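Long-range contact in minor fimbrium tip subunit Mfa3 (PDB 5NF4), which forms part of the tip of the minor fimbriae, the filamentous pili that mediate biofilm formation and adhesion to host cells and other oral bacteria: residues L75-N80 against D112-A117. Residues are numbered along the deposited sequence; the frame is centred on the assembly and turned at random.
Sequences LVFDSN and DFFFVA
Leu75 pairs with Phe114 and Phe77 with Asp112 as antiparallel hydrogen-bonded pairs, on strand axes that approach to 4.8 Å and whose directions differ by 160°. Each pair closes a two-bond ring: Leu75 N donates to Phe114 O at 2.9 Å, answered by Phe114 N to Leu75 O, and Phe77 N to Asp112 O is matched by Asp112 N to Phe77 O at 2.8 Å. Between them lies the non-hydrogen-bonded pair Val76-Phe113, where Val76 CA makes a CA-H...O contact of 3.3 Å to Asp112 O. Side chains therefore alternate between two faces. On one, Val76 and Phe113 run alongside each other; Val76 CG1, anti to the backbone N, stands 3.9 Å from the centroid of the Phe113 ring and almost on its normal, a CH-pi contact, while CG2 sits above Phe113 CD2 on the same ring face. On the other face the Phe77 and Phe114 rings have planes at 84°, and Phe77 CD1 reaches Phe114 CE1 at 3.7 Å in an oblique contact. Beyond the paired residues, Ser79 OG donates to Asp112 OD1 at 2.7 Å, arriving from above the carboxylate plane, 49° out of it. OD1 also accepts from Asn167 N, so two donors hold this buried carboxylate oxygen. An Asx turn, Asn80 N to Asp78 OD1, shapes the chain as it leaves the strand. Strands 71-78 and 109-117 are neighbours in the antiparallel run 84-91, 71-78, 109-117, 161-170; helix 132-140 packs through Met135 on the Phe77/Phe114 face of this sheet, while Phe182 stacks with Phe113 on the side that carries Val76.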
loop_
_atom_site.group_PDB
_atom_site.type_symbol
_atom_site.label_atom_id
_atom_site.label_comp_id
_atom_site.label_asym_id
_atom_site.label_seq_id
_atom_site.Cartn_x
_atom_site.Cartn_y
_atom_site.Cartn_z
ATOM N N LEU A 75 -15.320 10.395 -6.246
ATOM C CA LEU A 75 -15.531 11.322 -7.361
ATOM C C LEU A 75 -15.815 10.490 -8.615
ATOM O O LEU A 75 -15.112 9.516 -8.925
ATOM C CB LEU A 75 -14.329 12.250 -7.555
ATOM C CG LEU A 75 -13.984 13.167 -6.381
ATOM C CD1 LEU A 75 -12.937 12.495 -5.507
ATOM C CD2 LEU A 75 -13.502 14.562 -6.857
ATOM N N VAL A 76 -16.866 10.888 -9.332
ATOM C CA VAL A 76 -17.399 10.117 -10.449
ATOM C C VAL A 76 -17.420 11.000 -11.689
ATOM O O VAL A 76 -17.844 12.173 -11.631
ATOM C CB VAL A 76 -18.829 9.596 -10.151
ATOM C CG1 VAL A 76 -19.195 8.560 -11.222
ATOM C CG2 VAL A 76 -18.917 9.014 -8.737
ATOM N N PHE A 77 -16.896 10.475 -12.781
ATOM C CA PHE A 77 -16.787 11.226 -14.021
ATOM C C PHE A 77 -17.355 10.481 -15.206
ATOM O O PHE A 77 -17.313 9.261 -15.259
ATOM C CB PHE A 77 -15.316 11.561 -14.324
ATOM C CG PHE A 77 -14.657 12.345 -13.239
ATOM C CD1 PHE A 77 -14.114 11.673 -12.143
ATOM C CD2 PHE A 77 -14.622 13.728 -13.260
ATOM C CE1 PHE A 77 -13.568 12.351 -11.104
ATOM C CE2 PHE A 77 -14.010 14.424 -12.189
ATOM C CZ PHE A 77 -13.491 13.731 -11.139
ATOM N N ASP A 78 -17.860 11.217 -16.184
ATOM C CA ASP A 78 -18.280 10.572 -17.433
ATOM C C ASP A 78 -17.043 9.989 -18.115
ATOM O O ASP A 78 -16.058 10.702 -18.296
ATOM C CB ASP A 78 -18.959 11.582 -18.338
ATOM C CG ASP A 78 -19.588 10.937 -19.565
ATOM O OD1 ASP A 78 -18.858 10.680 -20.539
ATOM O OD2 ASP A 78 -20.810 10.685 -19.552
ATOM N N SER A 79 -17.072 8.702 -18.467
ATOM C CA SER A 79 -15.893 8.033 -19.017
ATOM C C SER A 79 -15.411 8.649 -20.325
ATOM O O SER A 79 -14.213 8.603 -20.606
ATOM C CB SER A 79 -16.180 6.544 -19.225
ATOM O OG SER A 79 -16.596 5.956 -18.007
ATOM N N ASN A 80 -16.336 9.238 -21.083
ATOM C CA ASN A 80 -16.038 9.764 -22.407
ATOM C C ASN A 80 -15.774 11.255 -22.413
ATOM O O ASN A 80 -14.790 11.697 -23.005
ATOM C CB ASN A 80 -17.183 9.429 -23.365
ATOM C CG ASN A 80 -17.381 7.940 -23.494
ATOM O OD1 ASN A 80 -16.409 7.207 -23.660
ATOM N ND2 ASN A 80 -18.623 7.476 -23.387
ATOM N N ASP A 112 -16.460 6.617 -14.634
ATOM C CA ASP A 112 -15.214 6.302 -13.946
ATOM C C ASP A 112 -15.329 6.735 -12.472
ATOM O O ASP A 112 -15.615 7.891 -12.201
ATOM C CB ASP A 112 -14.056 7.034 -14.606
ATOM C CG ASP A 112 -13.673 6.490 -15.975
ATOM O OD1 ASP A 112 -14.349 5.633 -16.586
ATOM O OD2 ASP A 112 -12.599 6.917 -16.435
ATOM N N PHE A 113 -15.119 5.806 -11.538
ATOM C CA PHE A 113 -15.290 6.054 -10.103
ATOM C C PHE A 113 -13.896 6.118 -9.472
ATOM O O PHE A 113 -13.096 5.232 -9.701
ATOM C CB PHE A 113 -16.052 4.942 -9.424
ATOM C CG PHE A 113 -17.530 4.901 -9.759
ATOM C CD1 PHE A 113 -17.977 4.490 -11.013
ATOM C CD2 PHE A 113 -18.455 5.234 -8.790
ATOM C CE1 PHE A 113 -19.337 4.438 -11.275
ATOM C CE2 PHE A 113 -19.792 5.192 -9.052
ATOM C CZ PHE A 113 -20.238 4.790 -10.291
ATOM N N PHE A 114 -13.666 7.133 -8.658
ATOM C CA PHE A 114 -12.396 7.285 -7.944
ATOM C C PHE A 114 -12.699 7.352 -6.463
ATOM O O PHE A 114 -13.525 8.143 -6.037
ATOM C CB PHE A 114 -11.629 8.546 -8.364
ATOM C CG PHE A 114 -11.194 8.549 -9.790
ATOM C CD1 PHE A 114 -12.120 8.827 -10.801
ATOM C CD2 PHE A 114 -9.875 8.297 -10.142
ATOM C CE1 PHE A 114 -11.727 8.851 -12.127
ATOM C CE2 PHE A 114 -9.474 8.326 -11.473
ATOM C CZ PHE A 114 -10.433 8.588 -12.482
ATOM N N PHE A 115 -11.964 6.556 -5.680
ATOM C CA PHE A 115 -12.124 6.517 -4.245
ATOM C C PHE A 115 -10.759 6.812 -3.612
ATOM O O PHE A 115 -9.768 6.172 -3.955
ATOM C CB PHE A 115 -12.627 5.162 -3.754
ATOM C CG PHE A 115 -14.042 4.853 -4.183
ATOM C CD1 PHE A 115 -14.291 4.237 -5.397
ATOM C CD2 PHE A 115 -15.100 5.208 -3.378
ATOM C CE1 PHE A 115 -15.581 3.952 -5.791
ATOM C CE2 PHE A 115 -16.415 4.927 -3.754
ATOM C CZ PHE A 115 -16.657 4.302 -4.960
ATOM N N VAL A 116 -10.749 7.780 -2.704
ATOM C CA VAL A 116 -9.520 8.226 -2.019
ATOM C C VAL A 116 -9.815 8.313 -0.521
ATOM O O VAL A 116 -10.708 9.035 -0.116
ATOM C CB VAL A 116 -9.041 9.597 -2.564
ATOM C CG1 VAL A 116 -7.817 10.061 -1.831
ATOM C CG2 VAL A 116 -8.691 9.469 -4.058
ATOM N N ALA A 117 -9.028 7.613 0.309
ATOM C CA ALA A 117 -9.269 7.573 1.731
ATOM C C ALA A 117 -8.073 8.087 2.510
ATOM O O ALA A 117 -6.939 7.930 2.056
ATOM C CB ALA A 117 -9.591 6.164 2.189
#